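Local coordinates for protein lipase (PDB 5MAL) that hydrolyses esters of medium- and long-chain fatty acids, including triacylglycerols, aryl esters and palmitoyl-CoA, as a secreted serine esterase, at residues D3-G8 with T66-G71; A55-V60 with A118-V123; N82-A87 with R109-Q114; V136-Y141 with F183-V188; Y145-S150 with S159-N164. All coordinates share one frame; numbering follows the deposited sequence.

All five contacts belong to one SGNH hydrolase fold, a parallel sheet flanked by helices. Contacts 2, 3 and 4 are buried; 1 and 5 are only partly buried, on opposite sides of the chain's centre. Contacts 1 and 4 both reach the sheet. Contact 4 is true strand pairing with a ladder of backbone bonds, whereas contact 1 is a loop lying on a strand with no bond across. Contacts 2 and 3 share helix 98-130. They are joined by T57 with D83 and by Y111 with Q119, and each adds one bridging water to mostly apolar packing. Contact 5 lies farthest out, on the chain between contact 4's segments. There an asparagine amide ties a loop to a helix by two bonds.

Contact 1. Residues D3-G8 with T66-G71; sequences DYVALG and TPVNSG
V5 and V68 have their CA atoms 6.5 Å apart, the next close pair is D3 with G71, toward the start of the strand and further along the loop, and the loop 66-71 thus runs against the direction of strand 3-8 with no hydrogen bond across. The setting is a beta-alpha-beta crossover of the SGNH hydrolase sheet. Strand 46-49 leads through helix 57-64 and this loop to strand 74-78, and strand 3-8 lies between those two strands.

V5 carries most of the packing. Its CG1 is anti to the backbone N (chi1 -179°), and this turns the methyl to V68 CG2 at 3.6 Å. The two valines meet at about a right angle. The same V5 CG1 also touches the proline ring, at 4.0 Å from P67 CG. The other methyl, V5 CG2, rests 3.5 Å from the carbonyl oxygen P67 O. L7 joins from further along the strand. Its CD2 reaches V68 CG2 at 4.2 Å, so V68 lies against two strand residues. P67 also touches N48 of strand 46-49, and V68 touches A131.

At the D3 end no hydrogen bond forms. D3 CB lies 3.4 Å from G71 O. D3 OD2 is equally near that carbonyl, but OD2 and G71 O are both acceptors. The backbone N of D3 is bonded to D73 OD2. The loop holds its own bend by an Asx turn: G71 N donates to N69 OD1 at 2.9 Å, in the carbonyl plane and on a lone pair.

Contact 2. Residues A55-V60 with A118-V123; sequences ARTGDV and AQLDQV
T57 meets helix 98-130 with chi1 at 57°, which sets OG1 between the backbone N and the carbonyl carbon and points CG2 away from that carbon. OG1 then faces Q119 CB at 3.5 Å, and CG2 reaches L120 CD2. V60 and V123 each hold CG1 anti to the backbone N, and the two CG1 methyls touch at 3.9 Å. The other methyl of V123, CG2, packs against T57 CB at 3.7 Å. V123 therefore sits against both T57 and V60, one turn of helix apart.

T57 OG1 has two polar partners: it is bonded to D83 OD2, and it accepts from a water at 2.8 Å. That water also donates to Q122 OE1, so it bridges the two helices. Q119 turns its amide to Y111 OH, not to T57. The start of helix 57-64 is tied back by D59, whose OD2 accepts from the N-cap nitrogen R56 N at 2.7 Å on its anti lone pair.

The contact packs the first turn of helix 57-64 against the C-terminal half of helix 98-130. V60 and L120 both touch I79, just past strand 74-78, and L120 also leans on T174 and R177 of helix 159-180.

Contact 3. Residues N82-A87 with R109-Q114; sequences NDAGFA and RAYIQQ
D83 places its carbonyl oxygen over one face of the Y111 ring, 3.1 Å above the plane and offset toward the rim. The nearest ring atom is Y111 CZ, 3.2 Å from D83 O. D83 CB lies beside the same ring, 3.7 Å from Y111 CE1. Y111 reaches this place because its CG is anti to the backbone N (chi1 -167°), which swings the ring toward the 82-87 loop. A84 packs next to it, with CA against Y111 CD1 and CB on I112 CG1 at 3.5 Å. The end of I112 continues to F86, with I112 CD1 also 3.5 Å from F86 CE1, the two side chains crossing at about a right angle.

A water spans the polar ends, donating to D83 OD2 at 2.7 Å and to Y111 OH at 3.3 Å. Further out, T57 and Q119 position these two polar ends. N82 ND2 is held by A55 O. R109 forms a salt bridge with D169 of helix 159-180, and F86 touches A166 there.

The side chain of F86 is about 8 Å from those of the nucleophile S10 and of H216. N82 and D83 correspond to the Asn-Asp of the family's block III, whose asparagine typically lines the oxyanion hole of SGNH hydrolases.

Contact 4. Residues V136-Y141 with F183-V188; sequences VVVLGY and FAFGDV
V136 to G140 pairs with A184 to G186 through four backbone hydrogen bonds, each pairing an N-H of one strand with a C=O of the other. A184 N donates to V136 O at 2.9 Å, and V138 N returns a bond to A184 O at 2.8 Å. G186 N then reaches V138 O at 2.6 Å, and G140 N closes the ladder on G186 O. The strands are parallel, their segment axes turned by 33°.

Toward strand 74-78, V137 bonds with V75 and I77, and L139 with I77. Past the ladder the partners change. G140 O is bonded to Y226 OH. Y141 O takes N171 ND2 and also a water at 2.9 Å, and that water accepts from V188 N. Y141 OH is held by D9 OD2 and G81 N. D187 OD1 accepts from N189 N and so caps the turn into helix 189-192.

Apolar groups fill the rest. V136 CG1 lies over the F183 ring, 3.6 Å from its centroid, a CH-pi contact. F185 CG is anti to the backbone N (chi1 -179°), which carries the ring toward G140, F185 CZ 3.6 Å from G140 CA. V188 CG2 packs on Y141 C at 3.5 Å.

V136, V138, F183 and F185 pack against helices 98-130 and 159-180, while V137 and L139 face helix 219-232. This is a parallel beta-alpha-beta crossover, joining strand 135-139 to the edge strand of the three-layer SGNH hydrolase fold.

Contact 5. Residues Y145-S150 with S159-N164; sequences YKLGGS and SRAAIN
Y145, R160 and N164 bury the largest areas here. N164 grips the backbone of Y145 with both ends of its amide. Y145 N donates to N164 OD1 at 2.9 Å, in the carbonyl plane and on a lone pair. N164 ND2 returns a bond to Y145 O at 2.8 Å, with an N-H...O angle of 162°. Two bonds fix the rotation of the amide and satisfy both backbone polar groups of Y145.

The Y145 ring lies on R160. R160 CG stands 3.5 Å above the plane, over the ring centre, as a CH-pi contact, and CB covers the same face. The arginine chain bends at chi3 (-139°), which turns the guanidinium 42° out of the ring plane while CB and CG stay on the ring face. R160 NH1 donates to a water at 2.7 Å, which donates in turn to K146 O. R160 NE is bonded to L155 O, so the guanidinium has a backbone carbonyl and a water among its partners. Y145 OH is bonded to Y215 OH.

L147 adds the apolar part. Its CD1 touches A161 CB at 3.7 Å, and CD2 lies near R160 CB. I163 CD1 approaches Y145 CE2 at 4.0 Å.

K146 is tied by its backbone to L197, and the C151-C198 disulfide follows just beyond S150. The arrangement is a loop folded back on the first turns of the helix it leads into, in the connection after strand 135-139 of the SGNH hydrolase fold.

Contact 1. Residues D3-G8 with T66-G71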
# COMPACT_ATOMS: atom_id res chain seq x y z
N ASP A 3 3.47 1.56 -21.33
CA ASP A 3 4.53 1.24 -20.38
C ASP A 3 4.11 1.63 -18.99
O ASP A 3 4.08 2.80 -18.65
CB ASP A 3 5.85 1.91 -20.74
CG ASP A 3 6.44 1.36 -22.01
OD1 ASP A 3 7.07 0.28 -21.93
OD2 ASP A 3 6.26 1.97 -23.07
N TYR A 4 3.78 0.61 -18.21
CA TYR A 4 3.28 0.76 -16.87
C TYR A 4 4.32 0.20 -15.92
O TYR A 4 4.67 -0.98 -16.01
CB TYR A 4 1.94 0.02 -16.75
CG TYR A 4 1.36 -0.12 -15.35
CD1 TYR A 4 1.57 0.86 -14.38
CD2 TYR A 4 0.60 -1.24 -15.01
CE1 TYR A 4 1.01 0.72 -13.10
CE2 TYR A 4 0.07 -1.38 -13.74
CZ TYR A 4 0.27 -0.40 -12.79
OH TYR A 4 -0.26 -0.53 -11.53
N VAL A 5 4.83 1.03 -15.03
CA VAL A 5 5.67 0.50 -13.96
C VAL A 5 4.91 0.54 -12.65
O VAL A 5 4.43 1.60 -12.23
CB VAL A 5 6.97 1.27 -13.78
CG1 VAL A 5 7.79 0.64 -12.65
CG2 VAL A 5 7.77 1.29 -15.10
N ALA A 6 4.81 -0.61 -12.00
CA ALA A 6 4.13 -0.68 -10.72
C ALA A 6 5.14 -0.92 -9.61
O ALA A 6 5.73 -1.99 -9.49
CB ALA A 6 3.09 -1.78 -10.74
N LEU A 7 5.32 0.12 -8.80
CA LEU A 7 6.27 0.14 -7.70
C LEU A 7 5.59 -0.08 -6.38
O LEU A 7 4.37 0.03 -6.26
CB LEU A 7 6.96 1.50 -7.61
CG LEU A 7 7.53 2.07 -8.90
CD1 LEU A 7 7.82 3.52 -8.61
CD2 LEU A 7 8.78 1.28 -9.26
N GLY A 8 6.39 -0.33 -5.36
CA GLY A 8 5.88 -0.24 -4.01
C GLY A 8 6.10 -1.45 -3.15
O GLY A 8 7.00 -2.26 -3.41
N THR A 66 14.41 0.57 -11.74
CA THR A 66 15.14 0.21 -12.95
C THR A 66 14.36 0.40 -14.27
O THR A 66 14.88 0.99 -15.22
CB THR A 66 15.67 -1.23 -12.86
OG1 THR A 66 16.56 -1.33 -11.74
CG2 THR A 66 16.40 -1.63 -14.12
N PRO A 67 13.09 -0.06 -14.34
CA PRO A 67 12.36 0.11 -15.60
C PRO A 67 11.65 1.45 -15.76
O PRO A 67 10.90 1.64 -16.72
CB PRO A 67 11.34 -1.03 -15.56
CG PRO A 67 11.03 -1.17 -14.11
CD PRO A 67 12.31 -0.85 -13.36
N VAL A 68 11.85 2.36 -14.81
CA VAL A 68 11.23 3.68 -14.89
C VAL A 68 12.12 4.57 -15.73
O VAL A 68 13.26 4.83 -15.37
CB VAL A 68 11.03 4.30 -13.51
CG1 VAL A 68 10.45 5.69 -13.63
CG2 VAL A 68 10.14 3.40 -12.66
N ASN A 69 11.61 5.04 -16.86
CA ASN A 69 12.43 5.84 -17.76
C ASN A 69 11.55 6.73 -18.63
O ASN A 69 10.34 6.84 -18.39
CB ASN A 69 13.33 4.94 -18.60
CG ASN A 69 12.55 3.89 -19.36
OD1 ASN A 69 11.55 4.20 -20.02
ND2 ASN A 69 12.98 2.65 -19.26
N SER A 70 12.14 7.39 -19.63
CA SER A 70 11.37 8.36 -20.39
C SER A 70 10.20 7.71 -21.13
O SER A 70 9.21 8.37 -21.43
CB SER A 70 12.27 9.12 -21.37
OG SER A 70 13.06 8.23 -22.13
N GLY A 71 10.30 6.42 -21.38
CA GLY A 71 9.23 5.71 -22.07
C GLY A 71 8.04 5.36 -21.20
O GLY A 71 6.99 4.96 -21.71

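Contact 2. Residues A55-V60 with A118-V123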
# COMPACT_ATOMS: atom_id res chain seq x y z
N ALA A 55 9.14 -3.83 1.02
CA ALA A 55 9.84 -2.65 0.50
C ALA A 55 9.64 -1.40 1.33
O ALA A 55 8.52 -1.04 1.72
CB ALA A 55 9.42 -2.37 -0.93
N ARG A 56 10.76 -0.74 1.59
CA ARG A 56 10.77 0.62 2.11
C ARG A 56 11.09 1.53 0.95
O ARG A 56 11.47 1.05 -0.12
CB ARG A 56 11.83 0.79 3.21
CG ARG A 56 11.49 0.18 4.56
CD ARG A 56 12.69 0.34 5.51
NE ARG A 56 12.31 0.15 6.91
CZ ARG A 56 12.00 -1.02 7.46
NH1 ARG A 56 12.00 -2.13 6.72
NH2 ARG A 56 11.67 -1.08 8.74
N THR A 57 10.98 2.84 1.17
CA THR A 57 11.36 3.81 0.15
C THR A 57 12.78 3.55 -0.37
O THR A 57 13.04 3.72 -1.55
CB THR A 57 11.26 5.25 0.68
OG1 THR A 57 12.09 5.39 1.84
CG2 THR A 57 9.82 5.62 1.04
N GLY A 58 13.67 3.13 0.53
CA GLY A 58 15.05 2.84 0.17
C GLY A 58 15.18 1.65 -0.75
O GLY A 58 16.05 1.59 -1.61
N ASP A 59 14.28 0.68 -0.57
CA ASP A 59 14.25 -0.50 -1.42
C ASP A 59 13.71 -0.13 -2.79
O ASP A 59 14.13 -0.69 -3.80
CB ASP A 59 13.41 -1.59 -0.77
CG ASP A 59 13.93 -1.97 0.59
OD1 ASP A 59 15.11 -2.40 0.66
OD2 ASP A 59 13.20 -1.81 1.58
N VAL A 60 12.78 0.81 -2.82
CA VAL A 60 12.26 1.27 -4.09
C VAL A 60 13.41 1.90 -4.88
O VAL A 60 13.60 1.61 -6.06
CB VAL A 60 11.10 2.28 -3.93
CG1 VAL A 60 10.68 2.81 -5.27
CG2 VAL A 60 9.90 1.61 -3.24
N ALA A 118 10.04 13.21 3.74
CA ALA A 118 11.27 13.45 2.98
C ALA A 118 11.69 12.21 2.22
O ALA A 118 12.34 12.30 1.18
CB ALA A 118 12.40 13.91 3.89
N GLN A 119 11.34 11.04 2.76
CA GLN A 119 11.69 9.80 2.10
C GLN A 119 10.79 9.59 0.91
O GLN A 119 11.21 9.04 -0.10
CB GLN A 119 11.59 8.63 3.06
CG GLN A 119 12.52 8.76 4.23
CD GLN A 119 12.43 7.55 5.10
OE1 GLN A 119 11.35 7.22 5.59
NE2 GLN A 119 13.55 6.87 5.30
N LEU A 120 9.54 10.02 1.02
CA LEU A 120 8.66 9.98 -0.14
C LEU A 120 9.21 10.88 -1.24
O LEU A 120 9.24 10.49 -2.42
CB LEU A 120 7.24 10.40 0.23
CG LEU A 120 6.51 9.46 1.19
CD1 LEU A 120 5.15 10.03 1.51
CD2 LEU A 120 6.39 8.07 0.56
N ASP A 121 9.65 12.08 -0.85
CA ASP A 121 10.26 12.99 -1.81
C ASP A 121 11.42 12.34 -2.54
O ASP A 121 11.59 12.54 -3.74
CB ASP A 121 10.74 14.27 -1.12
CG ASP A 121 9.61 15.24 -0.85
OD1 ASP A 121 8.58 15.17 -1.56
OD2 ASP A 121 9.77 16.08 0.05
N GLN A 122 12.22 11.56 -1.82
CA GLN A 122 13.33 10.84 -2.43
C GLN A 122 12.86 9.99 -3.59
O GLN A 122 13.42 10.03 -4.68
CB GLN A 122 14.04 9.96 -1.40
CG GLN A 122 14.95 10.72 -0.47
CD GLN A 122 15.73 9.80 0.43
OE1 GLN A 122 15.15 9.03 1.20
NE2 GLN A 122 17.05 9.85 0.32
N VAL A 123 11.80 9.23 -3.34
CA VAL A 123 11.25 8.38 -4.38
C VAL A 123 10.60 9.24 -5.46
O VAL A 123 10.81 9.00 -6.65
CB VAL A 123 10.22 7.38 -3.82
CG1 VAL A 123 9.60 6.58 -4.95
CG2 VAL A 123 10.88 6.47 -2.80
O HOH W 1 14.66 6.44 1.26

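Contact 3. Residues N82-A87 with R109-Q114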
# COMPACT_ATOMS: atom_id res chain seq x y z
N ASN A 82 6.12 0.45 5.35
CA ASN A 82 7.22 -0.30 5.94
C ASN A 82 8.27 0.62 6.53
O ASN A 82 8.94 0.27 7.50
CB ASN A 82 7.84 -1.23 4.90
CG ASN A 82 7.00 -2.48 4.67
OD1 ASN A 82 6.63 -3.16 5.63
ND2 ASN A 82 6.69 -2.76 3.42
N ASP A 83 8.43 1.80 5.94
CA ASP A 83 9.32 2.80 6.50
C ASP A 83 8.86 3.16 7.91
O ASP A 83 9.68 3.36 8.80
CB ASP A 83 9.35 4.05 5.62
CG ASP A 83 9.85 3.77 4.22
OD1 ASP A 83 9.08 3.20 3.44
OD2 ASP A 83 11.02 4.08 3.92
N ALA A 84 7.55 3.20 8.09
CA ALA A 84 6.98 3.58 9.37
C ALA A 84 6.87 2.36 10.29
O ALA A 84 6.47 2.47 11.44
CB ALA A 84 5.62 4.23 9.17
N GLY A 85 7.25 1.19 9.76
CA GLY A 85 7.24 -0.05 10.52
C GLY A 85 5.86 -0.59 10.80
O GLY A 85 5.57 -1.02 11.92
N PHE A 86 4.99 -0.59 9.79
CA PHE A 86 3.61 -1.04 9.99
C PHE A 86 3.50 -2.53 10.30
O PHE A 86 2.78 -2.92 11.21
CB PHE A 86 2.76 -0.72 8.76
CG PHE A 86 2.05 0.60 8.84
CD1 PHE A 86 2.46 1.56 9.75
CD2 PHE A 86 0.99 0.89 8.00
CE1 PHE A 86 1.82 2.78 9.83
CE2 PHE A 86 0.35 2.11 8.07
CZ PHE A 86 0.76 3.06 8.99
N ALA A 87 4.20 -3.35 9.52
CA ALA A 87 4.19 -4.79 9.73
C ALA A 87 4.63 -5.12 11.16
O ALA A 87 3.91 -5.80 11.90
CB ALA A 87 5.09 -5.49 8.72
N ARG A 109 3.50 6.59 14.18
CA ARG A 109 2.83 7.80 13.73
C ARG A 109 3.79 8.99 13.76
O ARG A 109 3.69 9.88 12.93
CB ARG A 109 1.61 8.09 14.59
CG ARG A 109 0.47 7.12 14.33
CD ARG A 109 -0.74 7.51 15.14
NE ARG A 109 -1.30 8.76 14.64
CZ ARG A 109 -2.18 9.49 15.30
NH1 ARG A 109 -2.60 9.11 16.51
NH2 ARG A 109 -2.64 10.61 14.76
N ALA A 110 4.71 8.99 14.72
CA ALA A 110 5.74 10.02 14.74
C ALA A 110 6.57 9.91 13.47
O ALA A 110 6.91 10.93 12.87
CB ALA A 110 6.61 9.90 15.97
N TYR A 111 6.87 8.68 13.07
CA TYR A 111 7.65 8.44 11.87
C TYR A 111 6.94 8.98 10.65
O TYR A 111 7.51 9.72 9.85
CB TYR A 111 7.93 6.96 11.66
CG TYR A 111 8.99 6.72 10.61
CD1 TYR A 111 8.69 6.80 9.25
CD2 TYR A 111 10.29 6.43 10.98
CE1 TYR A 111 9.67 6.59 8.29
CE2 TYR A 111 11.27 6.21 10.03
CZ TYR A 111 10.96 6.30 8.69
OH TYR A 111 11.95 6.09 7.76
N ILE A 112 5.69 8.56 10.50
CA ILE A 112 4.85 9.01 9.41
C ILE A 112 4.79 10.52 9.28
O ILE A 112 4.95 11.07 8.19
CB ILE A 112 3.43 8.49 9.58
CG1 ILE A 112 3.42 6.96 9.42
CG2 ILE A 112 2.50 9.17 8.60
CD1 ILE A 112 2.19 6.30 10.03
N GLN A 113 4.54 11.19 10.40
CA GLN A 113 4.31 12.62 10.37
C GLN A 113 5.60 13.40 10.12
O GLN A 113 5.59 14.43 9.45
CB GLN A 113 3.67 13.08 11.69
CG GLN A 113 2.32 12.41 11.97
CD GLN A 113 1.77 12.72 13.36
OE1 GLN A 113 2.30 13.57 14.08
NE2 GLN A 113 0.71 12.01 13.75
N GLN A 114 6.71 12.87 10.63
CA GLN A 114 7.97 13.62 10.69
C GLN A 114 9.01 13.16 9.66
O GLN A 114 9.58 13.97 8.92
CB GLN A 114 8.56 13.50 12.09
CG GLN A 114 7.70 14.13 13.17
CD GLN A 114 8.07 13.68 14.57
OE1 GLN A 114 9.19 13.23 14.82
NE2 GLN A 114 7.12 13.78 15.49
O HOH W 2 13.15 3.96 5.60

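Contact 4. Residues V136-Y141 with F183-V188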
# COMPACT_ATOMS: atom_id res chain seq x y z
N VAL A 136 1.35 9.58 -12.90
CA VAL A 136 1.77 8.89 -11.69
C VAL A 136 0.63 8.83 -10.70
O VAL A 136 0.00 9.84 -10.39
CB VAL A 136 2.99 9.59 -11.06
CG1 VAL A 136 3.46 8.85 -9.84
CG2 VAL A 136 4.12 9.66 -12.07
N VAL A 137 0.33 7.62 -10.24
CA VAL A 137 -0.74 7.44 -9.28
C VAL A 137 -0.17 6.89 -7.99
O VAL A 137 0.32 5.75 -7.95
CB VAL A 137 -1.82 6.48 -9.79
CG1 VAL A 137 -3.03 6.52 -8.84
CG2 VAL A 137 -2.23 6.83 -11.21
N VAL A 138 -0.22 7.69 -6.94
CA VAL A 138 0.14 7.20 -5.62
C VAL A 138 -1.12 6.72 -4.94
O VAL A 138 -2.11 7.45 -4.87
CB VAL A 138 0.80 8.28 -4.77
CG1 VAL A 138 1.19 7.69 -3.42
CG2 VAL A 138 2.02 8.84 -5.48
N LEU A 139 -1.12 5.48 -4.48
CA LEU A 139 -2.30 4.96 -3.82
C LEU A 139 -2.01 4.91 -2.33
O LEU A 139 -0.89 4.63 -1.91
CB LEU A 139 -2.66 3.60 -4.36
CG LEU A 139 -3.21 3.61 -5.79
CD1 LEU A 139 -2.12 3.49 -6.85
CD2 LEU A 139 -4.21 2.48 -5.94
N GLY A 140 -3.02 5.22 -1.53
CA GLY A 140 -2.86 5.20 -0.09
C GLY A 140 -3.06 3.81 0.50
O GLY A 140 -3.08 2.80 -0.22
N TYR A 141 -3.19 3.77 1.82
CA TYR A 141 -3.49 2.54 2.53
C TYR A 141 -4.89 2.66 3.09
O TYR A 141 -5.38 3.76 3.32
CB TYR A 141 -2.49 2.30 3.66
CG TYR A 141 -1.07 2.18 3.20
CD1 TYR A 141 -0.53 0.95 2.85
CD2 TYR A 141 -0.25 3.31 3.11
CE1 TYR A 141 0.78 0.83 2.42
CE2 TYR A 141 1.07 3.20 2.69
CZ TYR A 141 1.58 1.97 2.35
OH TYR A 141 2.88 1.85 1.93
N PHE A 183 1.57 14.45 -8.68
CA PHE A 183 1.06 13.08 -8.84
C PHE A 183 -0.37 13.01 -8.37
O PHE A 183 -0.78 13.77 -7.50
CB PHE A 183 1.88 12.07 -8.05
CG PHE A 183 3.35 12.05 -8.36
CD1 PHE A 183 3.84 12.56 -9.56
CD2 PHE A 183 4.24 11.48 -7.47
CE1 PHE A 183 5.20 12.52 -9.83
CE2 PHE A 183 5.59 11.45 -7.73
CZ PHE A 183 6.08 11.96 -8.92
N ALA A 184 -1.13 12.09 -8.95
CA ALA A 184 -2.46 11.79 -8.46
C ALA A 184 -2.33 10.99 -7.18
O ALA A 184 -1.38 10.21 -7.04
CB ALA A 184 -3.28 11.03 -9.47
N PHE A 185 -3.25 11.20 -6.25
CA PHE A 185 -3.38 10.35 -5.07
C PHE A 185 -4.69 9.59 -5.14
O PHE A 185 -5.75 10.18 -5.41
CB PHE A 185 -3.32 11.16 -3.78
CG PHE A 185 -3.44 10.33 -2.55
CD1 PHE A 185 -2.36 9.59 -2.10
CD2 PHE A 185 -4.64 10.25 -1.86
CE1 PHE A 185 -2.47 8.80 -0.96
CE2 PHE A 185 -4.75 9.47 -0.72
CZ PHE A 185 -3.65 8.75 -0.28
N GLY A 186 -4.62 8.29 -4.92
CA GLY A 186 -5.79 7.45 -4.92
C GLY A 186 -6.10 7.05 -3.49
O GLY A 186 -5.36 6.28 -2.86
N ASP A 187 -7.17 7.61 -2.96
CA ASP A 187 -7.60 7.31 -1.60
C ASP A 187 -8.39 6.01 -1.60
O ASP A 187 -9.52 5.96 -2.10
CB ASP A 187 -8.45 8.45 -1.05
CG ASP A 187 -8.96 8.19 0.35
OD1 ASP A 187 -8.59 7.17 0.96
OD2 ASP A 187 -9.74 9.03 0.85
N VAL A 188 -7.84 4.95 -1.04
CA VAL A 188 -8.53 3.67 -1.14
C VAL A 188 -9.61 3.50 -0.07
O VAL A 188 -10.33 2.51 -0.08
CB VAL A 188 -7.56 2.48 -1.10
CG1 VAL A 188 -6.65 2.52 -2.34
CG2 VAL A 188 -6.75 2.45 0.19
O HOH W 3 -5.92 5.55 1.08

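Contact 5. Residues Y145-S150 with S159-N164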
# COMPACT_ATOMS: atom_id res chain seq x y z
N TYR A 145 -9.72 -0.69 10.22
CA TYR A 145 -10.85 -1.08 11.06
C TYR A 145 -12.08 -0.21 10.90
O TYR A 145 -11.98 1.01 10.71
CB TYR A 145 -10.43 -1.04 12.54
CG TYR A 145 -9.46 -2.12 12.87
CD1 TYR A 145 -9.89 -3.43 13.03
CD2 TYR A 145 -8.09 -1.86 13.01
CE1 TYR A 145 -9.02 -4.45 13.31
CE2 TYR A 145 -7.20 -2.88 13.30
CZ TYR A 145 -7.67 -4.17 13.45
OH TYR A 145 -6.83 -5.22 13.74
N LYS A 146 -13.24 -0.85 10.99
CA LYS A 146 -14.49 -0.13 11.21
C LYS A 146 -14.67 -0.01 12.71
O LYS A 146 -14.60 -1.01 13.42
CB LYS A 146 -15.69 -0.87 10.61
CG LYS A 146 -17.02 -0.28 11.06
CD LYS A 146 -18.17 -1.23 10.76
CE LYS A 146 -19.51 -0.49 10.67
NZ LYS A 146 -19.49 0.81 11.41
N LEU A 147 -14.87 1.21 13.19
CA LEU A 147 -15.05 1.42 14.62
C LEU A 147 -16.52 1.47 15.01
O LEU A 147 -17.38 1.78 14.18
CB LEU A 147 -14.36 2.72 15.04
CG LEU A 147 -12.87 2.84 14.72
CD1 LEU A 147 -12.31 4.12 15.33
CD2 LEU A 147 -12.10 1.63 15.23
N GLY A 148 -16.81 1.15 16.27
CA GLY A 148 -18.12 1.40 16.84
C GLY A 148 -18.99 0.19 17.08
O GLY A 148 -20.00 0.26 17.79
N GLY A 149 -18.62 -0.94 16.48
CA GLY A 149 -19.41 -2.14 16.65
C GLY A 149 -18.67 -3.17 17.47
O GLY A 149 -17.50 -3.00 17.81
N SER A 150 -19.37 -4.24 17.81
CA SER A 150 -18.74 -5.41 18.39
C SER A 150 -17.88 -6.02 17.30
O SER A 150 -18.30 -6.11 16.16
CB SER A 150 -19.80 -6.39 18.89
OG SER A 150 -19.23 -7.45 19.64
N SER A 159 -6.82 0.35 20.19
CA SER A 159 -5.76 -0.09 19.28
C SER A 159 -6.23 0.04 17.84
O SER A 159 -5.48 0.49 17.00
CB SER A 159 -5.35 -1.52 19.59
OG SER A 159 -4.71 -1.63 20.85
N ARG A 160 -7.47 -0.36 17.57
CA ARG A 160 -8.02 -0.26 16.23
C ARG A 160 -8.04 1.18 15.78
O ARG A 160 -7.66 1.51 14.66
CB ARG A 160 -9.43 -0.83 16.18
CG ARG A 160 -9.49 -2.32 16.43
CD ARG A 160 -10.93 -2.80 16.60
NE ARG A 160 -11.01 -3.77 17.68
CZ ARG A 160 -12.14 -4.09 18.31
NH1 ARG A 160 -13.29 -3.52 17.97
NH2 ARG A 160 -12.10 -4.99 19.29
N ALA A 161 -8.53 2.04 16.66
CA ALA A 161 -8.62 3.46 16.36
C ALA A 161 -7.25 4.06 16.12
O ALA A 161 -7.08 4.90 15.24
CB ALA A 161 -9.31 4.18 17.47
N ALA A 162 -6.28 3.62 16.91
CA ALA A 162 -4.92 4.13 16.82
C ALA A 162 -4.28 3.74 15.50
O ALA A 162 -3.62 4.56 14.85
CB ALA A 162 -4.08 3.62 17.99
N ILE A 163 -4.47 2.48 15.11
CA ILE A 163 -4.03 1.99 13.80
C ILE A 163 -4.72 2.74 12.67
O ILE A 163 -4.10 3.07 11.67
CB ILE A 163 -4.31 0.50 13.67
CG1 ILE A 163 -3.27 -0.29 14.45
CG2 ILE A 163 -4.24 0.03 12.25
CD1 ILE A 163 -3.85 -1.48 15.09
N ASN A 164 -6.02 2.99 12.82
CA ASN A 164 -6.74 3.80 11.84
C ASN A 164 -6.11 5.18 11.70
O ASN A 164 -5.96 5.70 10.61
CB ASN A 164 -8.20 3.95 12.23
CG ASN A 164 -9.05 2.77 11.79
OD1 ASN A 164 -8.55 1.79 11.28
ND2 ASN A 164 -10.34 2.88 12.00
O HOH W 4 -14.47 -2.11 15.96